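Bromo domain containing protein (Cryptosporidium parvum, PDB 5U9N) probably recognises acetylated lysines through its bromodomains, the second of which is seen here holding the inhibitor bromosporine in its binding pocket. Local coordinates at residues A[20-34]-A[47-61]. Sequence-based numbering, arbitrary orientation.
With BMF (Bromosporine), chain C.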
loop_
_atom_site.group_PDB
_atom_site.type_symbol
_atom_site.label_atom_id
_atom_site.label_comp_id
_atom_site.label_asym_id
_atom_site.label_seq_id
_atom_site.Cartn_x
_atom_site.Cartn_y
_atom_site.Cartn_z
ATOM N N LEU A 20 -2.227 -8.338 2.969
ATOM C CA LEU A 20 -2.273 -7.080 3.740
ATOM C C LEU A 20 -3.699 -6.578 3.936
ATOM O O LEU A 20 -3.935 -5.778 4.840
ATOM C CB LEU A 20 -1.480 -5.990 3.048
ATOM C CG LEU A 20 -0.003 -6.155 3.004
ATOM C CD1 LEU A 20 0.592 -5.086 2.156
ATOM C CD2 LEU A 20 0.582 -6.164 4.402
ATOM N N ARG A 21 -4.643 -6.985 3.057
ATOM C CA ARG A 21 -6.056 -6.609 3.196
ATOM C C ARG A 21 -6.705 -7.314 4.394
ATOM O O ARG A 21 -7.727 -6.857 4.874
ATOM C CB ARG A 21 -6.853 -6.933 1.929
ATOM C CG ARG A 21 -6.600 -5.989 0.779
ATOM C CD ARG A 21 -7.661 -6.151 -0.283
ATOM N NE ARG A 21 -7.101 -6.546 -1.581
ATOM C CZ ARG A 21 -6.967 -5.749 -2.644
ATOM N NH1 ARG A 21 -7.319 -4.467 -2.576
ATOM N NH2 ARG A 21 -6.475 -6.223 -3.776
ATOM N N LYS A 22 -6.116 -8.406 4.880
ATOM C CA LYS A 22 -6.648 -9.112 6.041
ATOM C C LYS A 22 -6.098 -8.538 7.366
ATOM O O LYS A 22 -6.490 -9.016 8.421
ATOM C CB LYS A 22 -6.320 -10.617 5.936
ATOM C CG LYS A 22 -7.068 -11.313 4.792
ATOM C CD LYS A 22 -6.642 -12.760 4.624
ATOM C CE LYS A 22 -7.456 -13.476 3.575
ATOM N N GLU A 23 -5.243 -7.492 7.322
ATOM C CA GLU A 23 -4.661 -6.923 8.546
ATOM C C GLU A 23 -5.625 -5.967 9.224
ATOM O O GLU A 23 -6.606 -5.542 8.622
ATOM C CB GLU A 23 -3.339 -6.204 8.244
ATOM C CG GLU A 23 -2.196 -7.139 7.895
ATOM C CD GLU A 23 -1.764 -8.066 9.021
ATOM O OE1 GLU A 23 -1.259 -7.560 10.050
ATOM O OE2 GLU A 23 -1.881 -9.303 8.848
ATOM N N GLN A 24 -5.345 -5.638 10.496
ATOM C CA GLN A 24 -6.199 -4.762 11.299
ATOM C C GLN A 24 -6.265 -3.345 10.713
ATOM O O GLN A 24 -5.231 -2.742 10.426
ATOM C CB GLN A 24 -5.700 -4.703 12.747
ATOM C CG GLN A 24 -5.914 -6.017 13.498
ATOM C CD GLN A 24 -5.219 -6.046 14.843
ATOM O OE1 GLN A 24 -4.241 -5.326 15.090
ATOM N NE2 GLN A 24 -5.673 -6.928 15.726
ATOM N N ASN A 25 -7.504 -2.815 10.570
ATOM C CA ASN A 25 -7.791 -1.495 10.024
ATOM C C ASN A 25 -7.238 -1.374 8.581
ATOM O O ASN A 25 -6.840 -0.283 8.147
ATOM C CB ASN A 25 -7.245 -0.376 10.944
ATOM C CG ASN A 25 -7.794 -0.444 12.353
ATOM O OD1 ASN A 25 -8.980 -0.628 12.558
ATOM N ND2 ASN A 25 -6.957 -0.261 13.354
ATOM N N SER A 26 -7.319 -2.486 7.807
ATOM C CA SER A 26 -6.886 -2.503 6.402
ATOM C C SER A 26 -7.770 -1.587 5.529
ATOM O O SER A 26 -7.320 -1.119 4.493
ATOM C CB SER A 26 -6.932 -3.921 5.848
ATOM O OG SER A 26 -8.238 -4.451 5.963
ATOM N N PHE A 27 -9.028 -1.353 5.948
ATOM C CA PHE A 27 -9.953 -0.466 5.228
ATOM C C PHE A 27 -9.337 0.941 5.033
ATOM O O PHE A 27 -9.675 1.622 4.066
ATOM C CB PHE A 27 -11.314 -0.355 5.974
ATOM C CG PHE A 27 -11.267 0.400 7.286
ATOM C CD1 PHE A 27 -11.459 1.770 7.324
ATOM C CD2 PHE A 27 -11.048 -0.264 8.480
ATOM C CE1 PHE A 27 -11.396 2.466 8.532
ATOM C CE2 PHE A 27 -10.939 0.440 9.677
ATOM C CZ PHE A 27 -11.111 1.801 9.696
ATOM N N LEU A 28 -8.432 1.367 5.945
ATOM C CA LEU A 28 -7.797 2.693 5.857
ATOM C C LEU A 28 -7.072 2.895 4.539
ATOM O O LEU A 28 -7.135 3.974 3.961
ATOM C CB LEU A 28 -6.789 2.893 7.009
ATOM C CG LEU A 28 -7.369 2.995 8.442
ATOM C CD1 LEU A 28 -6.245 3.010 9.481
ATOM C CD2 LEU A 28 -8.227 4.233 8.599
ATOM N N PHE A 29 -6.407 1.849 4.050
ATOM C CA PHE A 29 -5.543 1.925 2.892
ATOM C C PHE A 29 -6.148 1.329 1.626
ATOM O O PHE A 29 -5.428 1.190 0.624
ATOM C CB PHE A 29 -4.256 1.180 3.213
ATOM C CG PHE A 29 -3.778 1.392 4.628
ATOM C CD1 PHE A 29 -3.244 2.610 5.020
ATOM C CD2 PHE A 29 -3.942 0.404 5.587
ATOM C CE1 PHE A 29 -2.800 2.806 6.320
ATOM C CE2 PHE A 29 -3.485 0.597 6.894
ATOM C CZ PHE A 29 -2.907 1.796 7.248
ATOM N N GLU A 30 -7.448 1.002 1.633
ATOM C CA GLU A 30 -8.068 0.312 0.510
ATOM C C GLU A 30 -8.354 1.251 -0.652
ATOM O O GLU A 30 -7.943 0.970 -1.777
ATOM C CB GLU A 30 -9.367 -0.373 0.966
ATOM C CG GLU A 30 -10.038 -1.229 -0.092
ATOM C CD GLU A 30 -9.132 -2.228 -0.777
ATOM O OE1 GLU A 30 -8.248 -2.790 -0.094
ATOM O OE2 GLU A 30 -9.316 -2.467 -1.993
ATOM N N ASN A 31 -9.046 2.349 -0.397
ATOM C CA ASN A 31 -9.444 3.270 -1.457
ATOM C C ASN A 31 -8.782 4.626 -1.265
ATOM O O ASN A 31 -8.322 4.928 -0.162
ATOM C CB ASN A 31 -10.973 3.413 -1.479
ATOM C CG ASN A 31 -11.675 2.078 -1.590
ATOM O OD1 ASN A 31 -11.442 1.305 -2.536
ATOM N ND2 ASN A 31 -12.487 1.738 -0.594
ATOM N N PRO A 32 -8.744 5.479 -2.321
ATOM C CA PRO A 32 -8.090 6.791 -2.175
ATOM C C PRO A 32 -8.722 7.670 -1.101
ATOM O O PRO A 32 -9.939 7.852 -1.081
ATOM C CB PRO A 32 -8.243 7.428 -3.565
ATOM C CG PRO A 32 -8.439 6.284 -4.490
ATOM C CD PRO A 32 -9.211 5.263 -3.707
ATOM N N VAL A 33 -7.875 8.241 -0.223
ATOM C CA VAL A 33 -8.325 9.147 0.842
ATOM C C VAL A 33 -8.942 10.431 0.258
ATOM O O VAL A 33 -9.883 10.964 0.841
ATOM C CB VAL A 33 -7.192 9.511 1.854
ATOM C CG1 VAL A 33 -6.772 8.301 2.670
ATOM C CG2 VAL A 33 -5.984 10.128 1.167
ATOM N N LEU A 34 -8.407 10.930 -0.878
ATOM C CA LEU A 34 -8.900 12.153 -1.508
ATOM C C LEU A 34 -10.282 11.947 -2.202
ATOM O O LEU A 34 -10.963 12.933 -2.464
ATOM C CB LEU A 34 -7.880 12.681 -2.523
ATOM C CG LEU A 34 -6.519 13.136 -1.948
ATOM C CD1 LEU A 34 -5.566 13.507 -3.063
ATOM C CD2 LEU A 34 -6.686 14.321 -0.989
ATOM N N TYR A 47 -4.374 17.330 3.479
ATOM C CA TYR A 47 -3.712 16.129 2.949
ATOM C C TYR A 47 -2.959 16.415 1.647
ATOM O O TYR A 47 -1.862 15.909 1.471
ATOM C CB TYR A 47 -4.732 15.006 2.709
ATOM C CG TYR A 47 -4.087 13.651 2.523
ATOM C CD1 TYR A 47 -3.795 12.843 3.612
ATOM C CD2 TYR A 47 -3.779 13.172 1.256
ATOM C CE1 TYR A 47 -3.211 11.598 3.449
ATOM C CE2 TYR A 47 -3.164 11.935 1.083
ATOM C CZ TYR A 47 -2.870 11.156 2.186
ATOM O OH TYR A 47 -2.303 9.909 2.042
ATOM N N LYS A 48 -3.548 17.187 0.733
ATOM C CA LYS A 48 -2.895 17.521 -0.543
ATOM C C LYS A 48 -1.630 18.348 -0.299
ATOM O O LYS A 48 -0.659 18.227 -1.046
ATOM C CB LYS A 48 -3.850 18.313 -1.458
ATOM C CG LYS A 48 -4.998 17.505 -2.034
ATOM C CD LYS A 48 -5.790 18.337 -3.080
ATOM C CE LYS A 48 -6.754 17.508 -3.908
ATOM N NZ LYS A 48 -7.086 18.166 -5.204
ATOM N N GLU A 49 -1.661 19.215 0.731
ATOM C CA GLU A 49 -0.524 20.057 1.098
ATOM C C GLU A 49 0.600 19.207 1.737
ATOM O O GLU A 49 1.771 19.392 1.425
ATOM C CB GLU A 49 -0.993 21.163 2.083
ATOM C CG GLU A 49 -0.088 22.382 2.135
ATOM N N VAL A 50 0.229 18.257 2.600
ATOM C CA VAL A 50 1.183 17.430 3.337
ATOM C C VAL A 50 1.710 16.277 2.463
ATOM O O VAL A 50 2.907 16.013 2.473
ATOM C CB VAL A 50 0.531 16.893 4.644
ATOM C CG1 VAL A 50 1.467 15.925 5.384
ATOM C CG2 VAL A 50 0.121 18.045 5.561
ATOM N N ILE A 51 0.827 15.600 1.707
ATOM C CA ILE A 51 1.228 14.443 0.902
ATOM C C ILE A 51 1.219 14.764 -0.622
ATOM O O ILE A 51 0.154 14.876 -1.216
ATOM C CB ILE A 51 0.299 13.255 1.217
ATOM C CG1 ILE A 51 0.370 12.876 2.729
ATOM C CG2 ILE A 51 0.664 12.062 0.343
ATOM C CD1 ILE A 51 1.867 12.558 3.309
ATOM N N PRO A 52 2.400 14.755 -1.283
ATOM C CA PRO A 52 2.436 15.050 -2.726
ATOM C C PRO A 52 2.027 13.862 -3.621
ATOM O O PRO A 52 1.562 14.092 -4.740
ATOM C CB PRO A 52 3.899 15.423 -2.964
ATOM C CG PRO A 52 4.649 14.664 -1.940
ATOM C CD PRO A 52 3.766 14.651 -0.723
ATOM N N GLU A 53 2.248 12.599 -3.165
ATOM C CA GLU A 53 1.907 11.411 -3.957
ATOM C C GLU A 53 1.034 10.439 -3.143
ATOM O O GLU A 53 1.550 9.587 -2.441
ATOM C CB GLU A 53 3.186 10.703 -4.450
ATOM C CG GLU A 53 2.932 9.657 -5.538
ATOM C CD GLU A 53 4.112 8.753 -5.898
ATOM O OE1 GLU A 53 5.219 8.944 -5.334
ATOM O OE2 GLU A 53 3.918 7.843 -6.739
ATOM N N ALA A 54 -0.280 10.534 -3.286
ATOM C CA ALA A 54 -1.185 9.606 -2.599
ATOM C C ALA A 54 -1.186 8.232 -3.281
ATOM O O ALA A 54 -0.857 8.133 -4.459
ATOM C CB ALA A 54 -2.587 10.161 -2.572
ATOM N N CYS A 55 -1.517 7.173 -2.530
ATOM C CA CYS A 55 -1.602 5.827 -3.092
ATOM C C CYS A 55 -2.519 4.927 -2.231
ATOM O O CYS A 55 -2.847 5.278 -1.090
ATOM C CB CYS A 55 -0.211 5.219 -3.238
ATOM S SG CYS A 55 -0.144 3.812 -4.374
ATOM N N ASP A 56 -2.921 3.752 -2.776
ATOM C CA ASP A 56 -3.801 2.814 -2.050
ATOM C C ASP A 56 -3.851 1.466 -2.757
ATOM O O ASP A 56 -3.364 1.342 -3.873
ATOM C CB ASP A 56 -5.212 3.391 -1.898
ATOM C CG ASP A 56 -5.688 4.097 -3.137
ATOM O OD1 ASP A 56 -6.168 3.408 -4.059
ATOM O OD2 ASP A 56 -5.464 5.327 -3.242
ATOM N N TYR A 57 -4.418 0.454 -2.087
ATOM C CA TYR A 57 -4.407 -0.935 -2.563
ATOM C C TYR A 57 -5.154 -1.120 -3.850
ATOM O O TYR A 57 -4.677 -1.847 -4.716
ATOM C CB TYR A 57 -5.015 -1.893 -1.512
ATOM C CG TYR A 57 -4.292 -1.975 -0.178
ATOM C CD1 TYR A 57 -2.918 -1.731 -0.082
ATOM C CD2 TYR A 57 -4.953 -2.398 0.968
ATOM C CE1 TYR A 57 -2.240 -1.878 1.128
ATOM C CE2 TYR A 57 -4.287 -2.544 2.179
ATOM C CZ TYR A 57 -2.932 -2.283 2.258
ATOM O OH TYR A 57 -2.284 -2.446 3.460
ATOM N N ILE A 58 -6.347 -0.548 -3.971
ATOM C CA ILE A 58 -7.148 -0.740 -5.190
ATOM C C ILE A 58 -6.428 -0.090 -6.390
ATOM O O ILE A 58 -6.445 -0.660 -7.481
ATOM C CB ILE A 58 -8.607 -0.209 -5.008
ATOM C CG1 ILE A 58 -9.531 -0.748 -6.130
ATOM C CG2 ILE A 58 -8.668 1.332 -4.969
ATOM C CD1 ILE A 58 -9.640 -2.332 -6.183
ATOM N N THR A 59 -5.723 1.049 -6.161
ATOM C CA THR A 59 -4.952 1.736 -7.216
ATOM C C THR A 59 -3.734 0.877 -7.629
ATOM O O THR A 59 -3.435 0.790 -8.803
ATOM C CB THR A 59 -4.515 3.134 -6.748
ATOM O OG1 THR A 59 -5.662 3.946 -6.608
ATOM C CG2 THR A 59 -3.566 3.802 -7.721
ATOM N N ILE A 60 -3.065 0.239 -6.672
ATOM C CA ILE A 60 -1.931 -0.647 -6.971
ATOM C C ILE A 60 -2.438 -1.888 -7.717
ATOM O O ILE A 60 -1.827 -2.289 -8.712
ATOM C CB ILE A 60 -1.160 -1.040 -5.681
ATOM C CG1 ILE A 60 -0.451 0.175 -5.086
ATOM C CG2 ILE A 60 -0.147 -2.143 -5.984
ATOM C CD1 ILE A 60 0.210 -0.094 -3.685
ATOM N N GLU A 61 -3.523 -2.529 -7.198
ATOM C CA GLU A 61 -4.142 -3.712 -7.837
ATOM C C GLU A 61 -4.485 -3.437 -9.295
ATOM O O GLU A 61 -4.195 -4.262 -10.149
ATOM C CB GLU A 61 -5.427 -4.144 -7.094
ATOM C CG GLU A 61 -6.105 -5.359 -7.741
ATOM C CD GLU A 61 -7.215 -6.011 -6.940
ATOM O OE1 GLU A 61 -7.512 -7.198 -7.203
ATOM O OE2 GLU A 61 -7.778 -5.345 -6.040
HETATM C C10 BMF C . -9.655 6.923 6.636
HETATM N N12 BMF C . -7.358 7.106 6.153
HETATM C C15 BMF C . -6.955 9.237 8.044
HETATM C C17 BMF C . -7.562 11.074 9.637
HETATM C C20 BMF C . -7.924 12.409 12.534
HETATM C C22 BMF C . -8.166 8.627 7.837
HETATM C C26 BMF C . -4.813 6.372 4.719
HETATM C C28 BMF C . -11.961 6.549 7.216
HETATM C C01 BMF C . -13.445 4.945 5.957
HETATM C C02 BMF C . -12.119 5.631 6.179
HETATM C C03 BMF C . -11.000 5.365 5.369
HETATM N N04 BMF C . -11.078 4.418 4.311
HETATM S S05 BMF C . -11.211 4.777 2.728
HETATM C C06 BMF C . -9.993 5.987 2.381
HETATM O O07 BMF C . -10.885 3.586 2.006
HETATM O O08 BMF C . -12.501 5.365 2.541
HETATM C C09 BMF C . -9.785 5.997 5.605
HETATM C C11 BMF C . -8.351 7.569 6.879
HETATM N N13 BMF C . -6.149 7.725 6.371
HETATM C C14 BMF C . -5.871 8.756 7.241
HETATM N N16 BMF C . -6.657 10.296 8.946
HETATM O O18 BMF C . -6.889 11.984 10.391
HETATM C C19 BMF C . -7.695 12.951 11.147
HETATM O O21 BMF C . -8.769 10.954 9.606
HETATM N N23 BMF C . -4.603 9.114 7.090
HETATM N N24 BMF C . -4.050 8.295 6.110
HETATM C C25 BMF C . -4.975 7.466 5.708
HETATM C C27 BMF C . -10.758 7.187 7.444
HETATM O O HOH W 1 -3.465 -3.270 5.759
HETATM O O HOH W 2 -4.853 7.299 -1.052
#
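Asp56 OD1, packed against the ring of Pro32 with CD 3.6 Å away, accepts from both Thr59 N and Thr59 OG1, which reach it from the same face of the carboxylate. Asp56 stands at the N-cap of helix 57-65, and the bond from Thr59 N caps it. Two straight backbone bonds join the segments here: Tyr57 N to Phe29 O (3.0 Å, 169° at the hydrogen) and Ile58 N to Glu30 O (3.1 Å). Phe29 O also sits over one face of the Tyr57 ring, and Phe29 CB makes a CH-pi contact there, 4.0 Å from the centroid and 20° off the normal. In bromodomain topology 20-34 runs from the end of helix Z into the ZA loop, here fastened to the start of helix A (57-65); helix 41-50, which carries Tyr47, lies within that loop. Bromosporine N04 donates to Phe27 O and its O07 accepts from Asn31 N. Val33 splits its methyls, CG1 touching the ligand and CG2 standing over a face of Tyr47, 3.6 Å from the centroid. The Glu30 chain bends at its second torsion, bringing its carboxylate back to Arg21 and the edge of the Tyr57 ring. Arg21 NH1 meets the syn lone pair of Glu30 OE1 within the guanidinium plane, whereas NH2 makes a weak, bent bond to Glu61 OE2 (2.8 Å, 125°).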